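Local coordinates for protein myosin regulatory light chain (Physarum polycephalum, PDB 2BL0) that binds calcium through its first EF-hand and serves as a light chain on the regulatory domain of myosin II, at residues Ala30-Gly35 / Ala41-Ile46; Glu73-Met78 / Met137-Tyr142; Glu97-Leu102 / Ser112-Leu117. All coordinates share one frame; numbering follows the deposited sequence.

Contact 1: residues Ala30-Gly35 / Ala41-Ile46; sequences ALRSLG and AELNTI
L43 of segment 41-46 reaches across to L31 and R32 of segment 30-35 in a small contact. Its CB points toward the other segment, and with CG anti to the backbone N (chi1 -175°), beside the carbonyl carbon, the fork is presented to both residues. At CG the chain divides, and each methyl finds a different neighbour. CD1 meets CD1 of L31 at 4.4 Å, at the limit of contact. CD2 lies near the guanidinium end of R32, 3.9 Å from NH2 and 4.2 Å from NH1, and the two side chains cross at about a right angle. Leucine suits the place because one methyl packs on a leucine methyl while the other makes van der Waals contact with the guanidinium, whose NH2 is hydrogen-bonded to the carbonyl O of P38 in the turn between the segments. Arginine suits its own because the extended stem brings the head to the leucine. Helix 27-33 is the exiting helix of the first EF-hand, and the contact joins it to the next helix, 40-50. Helix 57-64 covers it through F60 and Y64, which L31 touches, while F14 of helix 4-14 packs on A30.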
loop_
_atom_site.group_PDB
_atom_site.type_symbol
_atom_site.label_atom_id
_atom_site.label_comp_id
_atom_site.label_asym_id
_atom_site.label_seq_id
_atom_site.Cartn_x
_atom_site.Cartn_y
_atom_site.Cartn_z
ATOM N N ALA B 30 -13.875 6.628 5.871
ATOM C CA ALA B 30 -13.497 5.274 5.463
ATOM C C ALA B 30 -14.360 4.771 4.296
ATOM O O ALA B 30 -13.829 4.196 3.334
ATOM C CB ALA B 30 -13.565 4.328 6.672
ATOM N N LEU B 31 -15.676 4.983 4.362
ATOM C CA LEU B 31 -16.577 4.635 3.253
ATOM C C LEU B 31 -16.203 5.392 1.989
ATOM O O LEU B 31 -16.073 4.816 0.890
ATOM C CB LEU B 31 -18.037 4.930 3.616
ATOM C CG LEU B 31 -18.632 4.060 4.700
ATOM C CD1 LEU B 31 -19.896 4.709 5.190
ATOM C CD2 LEU B 31 -18.882 2.642 4.197
ATOM N N ARG B 32 -15.996 6.694 2.149
ATOM C CA ARG B 32 -15.634 7.557 1.044
ATOM C C ARG B 32 -14.286 7.172 0.412
ATOM O O ARG B 32 -14.122 7.266 -0.799
ATOM C CB ARG B 32 -15.605 8.998 1.521
ATOM C CG ARG B 32 -16.983 9.543 1.767
ATOM C CD ARG B 32 -17.020 10.812 2.600
ATOM N NE ARG B 32 -18.409 11.166 2.869
ATOM C CZ ARG B 32 -18.877 11.663 4.008
ATOM N NH1 ARG B 32 -18.076 11.923 5.049
ATOM N NH2 ARG B 32 -20.171 11.881 4.118
ATOM N N SER B 33 -13.352 6.717 1.247
ATOM C CA SER B 33 -12.036 6.297 0.798
ATOM C C SER B 33 -12.135 5.196 -0.247
ATOM O O SER B 33 -11.282 5.123 -1.136
ATOM C CB SER B 33 -11.164 5.825 1.975
ATOM O OG SER B 33 -10.815 6.918 2.819
ATOM N N LEU B 34 -13.160 4.352 -0.118
ATOM C CA LEU B 34 -13.403 3.200 -0.979
ATOM C C LEU B 34 -14.519 3.409 -2.035
ATOM O O LEU B 34 -15.052 2.448 -2.601
ATOM C CB LEU B 34 -13.715 1.975 -0.127
ATOM C CG LEU B 34 -12.540 1.478 0.735
ATOM C CD1 LEU B 34 -12.954 0.245 1.490
ATOM C CD2 LEU B 34 -11.317 1.204 -0.099
ATOM N N GLY B 35 -14.873 4.664 -2.294
ATOM C CA GLY B 35 -15.715 4.986 -3.425
ATOM C C GLY B 35 -17.215 4.920 -3.235
ATOM O O GLY B 35 -17.955 4.766 -4.217
ATOM N N ALA B 41 -27.094 13.085 5.854
ATOM C CA ALA B 41 -28.339 12.457 6.321
ATOM C C ALA B 41 -28.218 10.940 6.365
ATOM O O ALA B 41 -28.550 10.294 7.364
ATOM C CB ALA B 41 -29.508 12.843 5.386
ATOM N N GLU B 42 -27.729 10.382 5.261
ATOM C CA GLU B 42 -27.582 8.947 5.129
ATOM C C GLU B 42 -26.597 8.430 6.154
ATOM O O GLU B 42 -26.839 7.421 6.827
ATOM C CB GLU B 42 -27.122 8.591 3.718
ATOM C CG GLU B 42 -28.225 8.800 2.695
ATOM C CD GLU B 42 -27.744 8.825 1.248
ATOM O OE1 GLU B 42 -26.518 8.787 0.983
ATOM O OE2 GLU B 42 -28.639 8.920 0.363
ATOM N N LEU B 43 -25.473 9.124 6.278
ATOM C CA LEU B 43 -24.443 8.724 7.232
ATOM C C LEU B 43 -24.974 8.791 8.637
ATOM O O LEU B 43 -24.667 7.931 9.453
ATOM C CB LEU B 43 -23.204 9.619 7.120
ATOM C CG LEU B 43 -21.980 9.267 7.963
ATOM C CD1 LEU B 43 -21.557 7.819 7.782
ATOM C CD2 LEU B 43 -20.860 10.218 7.631
ATOM N N ASN B 44 -25.765 9.817 8.930
ATOM C CA ASN B 44 -26.339 9.930 10.266
ATOM C C ASN B 44 -27.286 8.809 10.616
ATOM O O ASN B 44 -27.285 8.335 11.749
ATOM C CB ASN B 44 -27.009 11.270 10.430
ATOM C CG ASN B 44 -26.174 12.182 11.240
ATOM O OD1 ASN B 44 -25.081 12.561 10.811
ATOM N ND2 ASN B 44 -26.629 12.479 12.470
ATOM N N THR B 45 -28.076 8.362 9.644
ATOM C CA THR B 45 -28.961 7.218 9.862
ATOM C C THR B 45 -28.151 5.959 10.147
ATOM O O THR B 45 -28.452 5.203 11.093
ATOM C CB THR B 45 -29.865 7.025 8.647
ATOM O OG1 THR B 45 -30.699 8.178 8.512
ATOM C CG2 THR B 45 -30.797 5.840 8.832
ATOM N N ILE B 46 -27.087 5.760 9.368
ATOM C CA ILE B 46 -26.217 4.605 9.567
ATOM C C ILE B 46 -25.570 4.649 10.948
ATOM O O ILE B 46 -25.619 3.673 11.702
ATOM C CB ILE B 46 -25.152 4.511 8.463
ATOM C CG1 ILE B 46 -25.800 4.255 7.111
ATOM C CG2 ILE B 46 -24.168 3.354 8.799
ATOM C CD1 ILE B 46 -24.881 4.513 5.896
#

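Contact 2: residues Glu73-Met78 / Met137-Tyr142; sequences EQSKEM and MLVTGY
L138 and V139, consecutive on helix 131-140, face S75 and M78 near the start of helix 75-85. L138 comes first: its CB points toward the other segment, and its CD1 lies 4.0 Å from SD of M78, the two side chains crossing at a slant. V139 follows. Because its branches leave directly from CB, it can turn two methyls to one surface: CG2 lies 3.5 Å from OG of S75 and 3.6 Å from CE of M78, while CG1 stands 4.0 Å from the same OG. The M78 contacts hold for one of the two conformers modelled, in which the side chain bends at its last torsion (chi3 -88°) and turns CE toward V139. Flexible and unbranched, methionine can fit its thioether to two neighbours at once. OG of S75 is hydrogen-bonded to the carbonyl O of T72, and against the methyls of V139 it makes van der Waals contact; a small residue suits this place, where the CA atoms of S75 and V139 are 7.1 Å apart. Beyond V139 the chain leaves the helix at G141, whose N is hydrogen-bonded to O of M137 at 3.0 Å. Glycine fits there, since a CB would run into that same oxygen. The carbonyls of L138 and G141 accept hydrogen bonds from basic side chains of a neighbouring protein chain, and the Y142 ring meets an aromatic side chain of that protein. The arrangement is that of a paired EF-hand lobe: the entering helix of the C-terminal pair's first hand (helix 75-85) packs with the exiting helix of its second hand (helix 131-140), here beside a partner chain that is probably the myosin heavy chain.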
loop_
_atom_site.group_PDB
_atom_site.type_symbol
_atom_site.label_atom_id
_atom_site.label_comp_id
_atom_site.label_asym_id
_atom_site.label_seq_id
_atom_site.Cartn_x
_atom_site.Cartn_y
_atom_site.Cartn_z
ATOM N N GLU B 73 -23.167 7.173 -9.859
ATOM C CA GLU B 73 -24.586 7.203 -9.532
ATOM C C GLU B 73 -25.043 8.603 -9.144
ATOM O O GLU B 73 -26.254 8.839 -9.008
ATOM C CB GLU B 73 -24.903 6.242 -8.384
ATOM C CG GLU B 73 -24.815 4.784 -8.757
ATOM C CD GLU B 73 -25.042 3.894 -7.555
ATOM O OE1 GLU B 73 -26.214 3.595 -7.226
ATOM O OE2 GLU B 73 -24.049 3.512 -6.924
ATOM N N GLN B 74 -24.098 9.524 -8.930
ATOM C CA GLN B 74 -24.422 10.911 -8.589
ATOM C C GLN B 74 -24.289 11.899 -9.750
ATOM O O GLN B 74 -24.647 13.054 -9.598
ATOM C CB GLN B 74 -23.582 11.381 -7.402
ATOM C CG GLN B 74 -23.861 10.559 -6.145
ATOM C CD GLN B 74 -22.941 10.862 -4.989
ATOM O OE1 GLN B 74 -21.733 11.010 -5.183
ATOM N NE2 GLN B 74 -23.503 10.943 -3.779
ATOM N N SER B 75 -23.786 11.448 -10.899
ATOM C CA SER B 75 -23.522 12.347 -12.032
ATOM C C SER B 75 -24.745 13.115 -12.504
ATOM O O SER B 75 -24.688 14.332 -12.730
ATOM C CB SER B 75 -22.983 11.550 -13.209
ATOM O OG SER B 75 -21.812 10.848 -12.832
ATOM N N LYS B 76 -25.839 12.391 -12.683
ATOM C CA LYS B 76 -27.069 12.972 -13.193
ATOM C C LYS B 76 -27.567 14.048 -12.244
ATOM O O LYS B 76 -27.817 15.173 -12.661
ATOM C CB LYS B 76 -28.119 11.883 -13.407
ATOM C CG LYS B 76 -29.539 12.385 -13.648
ATOM C CD LYS B 76 -29.673 13.171 -14.940
ATOM C CE LYS B 76 -31.138 13.491 -15.289
ATOM N NZ LYS B 76 -31.315 14.700 -16.193
ATOM N N GLU B 77 -27.657 13.725 -10.965
ATOM C CA GLU B 77 -28.151 14.692 -9.996
ATOM C C GLU B 77 -27.235 15.904 -9.907
ATOM O O GLU B 77 -27.706 17.028 -9.777
ATOM C CB GLU B 77 -28.314 14.026 -8.615
ATOM C CG GLU B 77 -29.500 13.056 -8.527
ATOM C CD GLU B 77 -29.386 12.017 -7.412
ATOM O OE1 GLU B 77 -28.262 11.655 -6.979
ATOM O OE2 GLU B 77 -30.448 11.527 -6.970
ATOM N N MET B 78 -25.930 15.697 -10.003
ATOM C CA MET B 78 -24.995 16.820 -9.971
ATOM C C MET B 78 -25.132 17.722 -11.187
ATOM O O MET B 78 -25.105 18.933 -11.070
ATOM C CB MET B 78 -23.551 16.333 -9.898
ATOM C CG MET B 78 -23.130 15.754 -8.513
ATOM S SD MET B 78 -21.324 15.562 -8.353
ATOM C CE MET B 78 -21.087 14.009 -8.986
ATOM N N MET B 137 -14.282 15.529 -12.592
ATOM C CA MET B 137 -13.217 15.377 -11.611
ATOM C C MET B 137 -13.750 14.640 -10.370
ATOM O O MET B 137 -13.111 13.723 -9.868
ATOM C CB MET B 137 -12.635 16.754 -11.235
ATOM C CG MET B 137 -11.533 16.712 -10.194
ATOM S SD MET B 137 -11.034 18.332 -9.580
ATOM C CE MET B 137 -12.193 18.610 -8.294
ATOM N N LEU B 138 -14.926 15.015 -9.878
ATOM C CA LEU B 138 -15.497 14.350 -8.711
ATOM C C LEU B 138 -15.830 12.878 -8.913
ATOM O O LEU B 138 -15.726 12.092 -7.976
ATOM C CB LEU B 138 -16.737 15.080 -8.213
ATOM C CG LEU B 138 -16.539 16.521 -7.750
ATOM C CD1 LEU B 138 -17.820 17.019 -7.097
ATOM C CD2 LEU B 138 -15.379 16.653 -6.776
ATOM N N VAL B 139 -16.230 12.520 -10.119
ATOM C CA VAL B 139 -16.679 11.170 -10.419
ATOM C C VAL B 139 -15.502 10.251 -10.789
ATOM O O VAL B 139 -15.465 9.089 -10.367
ATOM C CB VAL B 139 -17.742 11.183 -11.538
ATOM C CG1 VAL B 139 -18.114 9.754 -11.975
ATOM C CG2 VAL B 139 -18.973 11.960 -11.094
ATOM N N THR B 140 -14.560 10.763 -11.577
ATOM C CA THR B 140 -13.487 9.941 -12.160
ATOM C C THR B 140 -12.146 10.057 -11.443
ATOM O O THR B 140 -11.278 9.209 -11.635
ATOM C CB THR B 140 -13.292 10.269 -13.657
ATOM O OG1 THR B 140 -12.771 11.603 -13.803
ATOM C CG2 THR B 140 -14.633 10.282 -14.386
ATOM N N GLY B 141 -11.988 11.090 -10.620
ATOM C CA GLY B 141 -10.732 11.353 -9.939
ATOM C C GLY B 141 -10.403 10.318 -8.884
ATOM O O GLY B 141 -11.287 9.763 -8.257
ATOM N N TYR B 142 -9.115 10.057 -8.688
ATOM C CA TYR B 142 -8.631 9.139 -7.657
ATOM C C TYR B 142 -9.449 7.854 -7.545
ATOM O O TYR B 142 -10.001 7.561 -6.490
ATOM C CB TYR B 142 -8.525 9.868 -6.306
ATOM C CG TYR B 142 -7.572 11.033 -6.376
ATOM C CD1 TYR B 142 -6.188 10.826 -6.364
ATOM C CD2 TYR B 142 -8.040 12.335 -6.505
ATOM C CE1 TYR B 142 -5.303 11.888 -6.472
ATOM C CE2 TYR B 142 -7.159 13.407 -6.608
ATOM C CZ TYR B 142 -5.790 13.172 -6.586
ATOM O OH TYR B 142 -4.924 14.230 -6.683
#

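Contact 3: residues Glu97-Leu102 / Ser112-Leu117; sequences ELRQLL and SEVEEL
V114 is the apolar centre of this contact, with R99 and L102, one helical turn apart on the other segment, receiving its two methyls. CG1 lies 4.1 Å from CG of R99 and 3.9 Å from its NH1, while CG2 rests 4.1 Å from CB of L102. A beta-branched valine suits the spot because its forked end divides between two neighbours, and L102 adds an apolar wall. V114 and L102 are both buried, and this is the more closely packed part; R99 and V114 form the nearest CA pair, 7.0 Å apart. Toward solvent the contact becomes polar and looser. The R99 stem, extended from CG to NE, runs over V114 and brings its head to E115, whose CB points away but whose chain bends back at its second torsion (chi2 -54°). NH1 donates to OE2 at 2.9 Å, the stronger half of a salt bridge, and meets that oxygen from above the carboxylate plane. NH2 to OE1, at 3.3 Å, is weak, and the two flat groups are turned 31° from each other. E95 on the same helix forms a second salt bridge, to NE of R99, so the guanidinium has two carboxylate partners, which probably fix the rotation of the head. A leucine at this position would probably leave E115 and E95 without their cationic mate, with the E115 carboxylate set free to turn in solvent. Helix 95-104 exits one EF-hand and helix 111-118 enters the next, so the contact sits at the linker of the hand pair; the segments run roughly antiparallel, their short axes at 147°. L109 of the linker packs on L102 and V114; M118 touches R99 and L102, and helix 75-85 lies behind, with F82 on L98 and L85 on L101.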
loop_
_atom_site.group_PDB
_atom_site.type_symbol
_atom_site.label_atom_id
_atom_site.label_comp_id
_atom_site.label_asym_id
_atom_site.label_seq_id
_atom_site.Cartn_x
_atom_site.Cartn_y
_atom_site.Cartn_z
ATOM N N GLU B 97 -19.387 31.695 -6.595
ATOM C CA GLU B 97 -20.697 31.187 -6.198
ATOM C C GLU B 97 -20.592 29.748 -5.705
ATOM O O GLU B 97 -21.142 29.435 -4.646
ATOM C CB GLU B 97 -21.739 31.318 -7.311
ATOM C CG GLU B 97 -23.171 31.047 -6.834
ATOM C CD GLU B 97 -23.554 31.774 -5.548
ATOM O OE1 GLU B 97 -23.001 32.869 -5.234
ATOM O OE2 GLU B 97 -24.438 31.252 -4.833
ATOM N N LEU B 98 -19.865 28.913 -6.445
ATOM C CA LEU B 98 -19.574 27.526 -6.059
ATOM C C LEU B 98 -19.012 27.443 -4.643
ATOM O O LEU B 98 -19.501 26.660 -3.822
ATOM C CB LEU B 98 -18.581 26.890 -7.039
ATOM C CG LEU B 98 -18.203 25.417 -6.794
ATOM C CD1 LEU B 98 -19.450 24.568 -6.748
ATOM C CD2 LEU B 98 -17.197 24.905 -7.801
ATOM N N ARG B 99 -17.993 28.251 -4.346
ATOM C CA ARG B 99 -17.414 28.259 -3.001
ATOM C C ARG B 99 -18.476 28.565 -1.942
ATOM O O ARG B 99 -18.550 27.890 -0.906
ATOM C CB ARG B 99 -16.259 29.267 -2.898
ATOM C CG ARG B 99 -14.960 28.841 -3.597
ATOM C CD ARG B 99 -13.962 30.001 -3.728
ATOM N NE ARG B 99 -12.598 29.633 -4.139
ATOM C CZ ARG B 99 -11.691 29.097 -3.335
ATOM N NH1 ARG B 99 -11.983 28.838 -2.064
ATOM N NH2 ARG B 99 -10.470 28.815 -3.794
ATOM N N GLN B 100 -19.322 29.556 -2.222
ATOM C CA GLN B 100 -20.345 29.997 -1.273
ATOM C C GLN B 100 -21.360 28.899 -0.986
ATOM O O GLN B 100 -21.776 28.717 0.156
ATOM C CB GLN B 100 -21.090 31.223 -1.797
ATOM C CG GLN B 100 -20.456 32.531 -1.397
ATOM C CD GLN B 100 -20.830 33.659 -2.334
ATOM O OE1 GLN B 100 -20.648 33.543 -3.553
ATOM N NE2 GLN B 100 -21.358 34.751 -1.779
ATOM N N LEU B 101 -21.748 28.173 -2.024
ATOM C CA LEU B 101 -22.781 27.155 -1.888
ATOM C C LEU B 101 -22.249 25.991 -1.070
ATOM O O LEU B 101 -22.899 25.576 -0.107
ATOM C CB LEU B 101 -23.255 26.692 -3.260
ATOM C CG LEU B 101 -23.984 27.781 -4.065
ATOM C CD1 LEU B 101 -24.382 27.233 -5.422
ATOM C CD2 LEU B 101 -25.203 28.343 -3.309
ATOM N N LEU B 102 -21.069 25.500 -1.456
ATOM C CA LEU B 102 -20.344 24.449 -0.735
ATOM C C LEU B 102 -20.147 24.763 0.750
ATOM O O LEU B 102 -20.255 23.873 1.591
ATOM C CB LEU B 102 -18.969 24.225 -1.370
ATOM C CG LEU B 102 -18.929 23.583 -2.760
ATOM C CD1 LEU B 102 -17.498 23.474 -3.244
ATOM C CD2 LEU B 102 -19.619 22.211 -2.745
ATOM N N SER B 112 -10.943 23.865 4.485
ATOM C CA SER B 112 -9.802 23.061 4.058
ATOM C C SER B 112 -10.206 22.157 2.914
ATOM O O SER B 112 -9.450 21.986 1.960
ATOM C CB SER B 112 -9.258 22.208 5.213
ATOM O OG SER B 112 -8.407 22.964 6.050
ATOM N N GLU B 113 -11.398 21.564 3.023
ATOM C CA GLU B 113 -11.950 20.700 1.977
ATOM C C GLU B 113 -12.134 21.484 0.684
ATOM O O GLU B 113 -11.729 21.042 -0.387
ATOM C CB GLU B 113 -13.285 20.067 2.425
ATOM C CG GLU B 113 -13.088 18.850 3.351
ATOM C CD GLU B 113 -14.314 18.460 4.187
ATOM O OE1 GLU B 113 -15.345 19.179 4.202
ATOM O OE2 GLU B 113 -14.242 17.392 4.855
ATOM N N VAL B 114 -12.742 22.659 0.799
ATOM C CA VAL B 114 -12.985 23.508 -0.365
ATOM C C VAL B 114 -11.672 23.949 -1.040
ATOM O O VAL B 114 -11.590 23.950 -2.255
ATOM C CB VAL B 114 -13.885 24.709 0.001
ATOM C CG1 VAL B 114 -13.994 25.680 -1.154
ATOM C CG2 VAL B 114 -15.272 24.210 0.412
ATOM N N GLU B 115 -10.631 24.281 -0.274
ATOM C CA GLU B 115 -9.354 24.669 -0.897
ATOM C C GLU B 115 -8.697 23.499 -1.641
ATOM O O GLU B 115 -8.071 23.693 -2.675
ATOM C CB GLU B 115 -8.361 25.246 0.116
ATOM C CG GLU B 115 -8.755 26.577 0.738
ATOM C CD GLU B 115 -9.083 27.661 -0.276
ATOM O OE1 GLU B 115 -8.504 27.674 -1.395
ATOM O OE2 GLU B 115 -9.966 28.483 0.030
ATOM N N GLU B 116 -8.846 22.285 -1.129
ATOM C CA GLU B 116 -8.244 21.132 -1.795
ATOM C C GLU B 116 -8.961 20.844 -3.112
ATOM O O GLU B 116 -8.329 20.516 -4.121
ATOM C CB GLU B 116 -8.264 19.903 -0.883
ATOM C CG GLU B 116 -7.117 18.939 -1.152
ATOM C CD GLU B 116 -6.963 17.888 -0.065
ATOM O OE1 GLU B 116 -7.447 18.115 1.064
ATOM O OE2 GLU B 116 -6.361 16.831 -0.348
ATOM N N LEU B 117 -10.280 20.986 -3.091
ATOM C CA LEU B 117 -11.118 20.834 -4.286
ATOM C C LEU B 117 -10.790 21.866 -5.353
ATOM O O LEU B 117 -10.683 21.533 -6.545
ATOM C CB LEU B 117 -12.591 20.960 -3.912
ATOM C CG LEU B 117 -13.140 19.758 -3.137
ATOM C CD1 LEU B 117 -14.287 20.183 -2.259
ATOM C CD2 LEU B 117 -13.597 18.667 -4.097
#

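Overall arrangement
From the N terminus, the chain completes its first EF-hand before contact 1 closes a short loop between helices 27-33 and 40-50, joining the exit of that hand to the next helix in the N-terminal half. Contact 2 opens later, at 73-78, and closes only at 137-142, so it brackets the C-terminal EF-hand pair. Contact 3 is nested within that long loop and closes a short one of its own between helices 95-104 and 111-118. Contacts 2 and 3 touch where M137 and L138 pack against L117, making one continuous lobe. Contact 1 stands apart in series with both, its centre about 16 Å from that of contact 2.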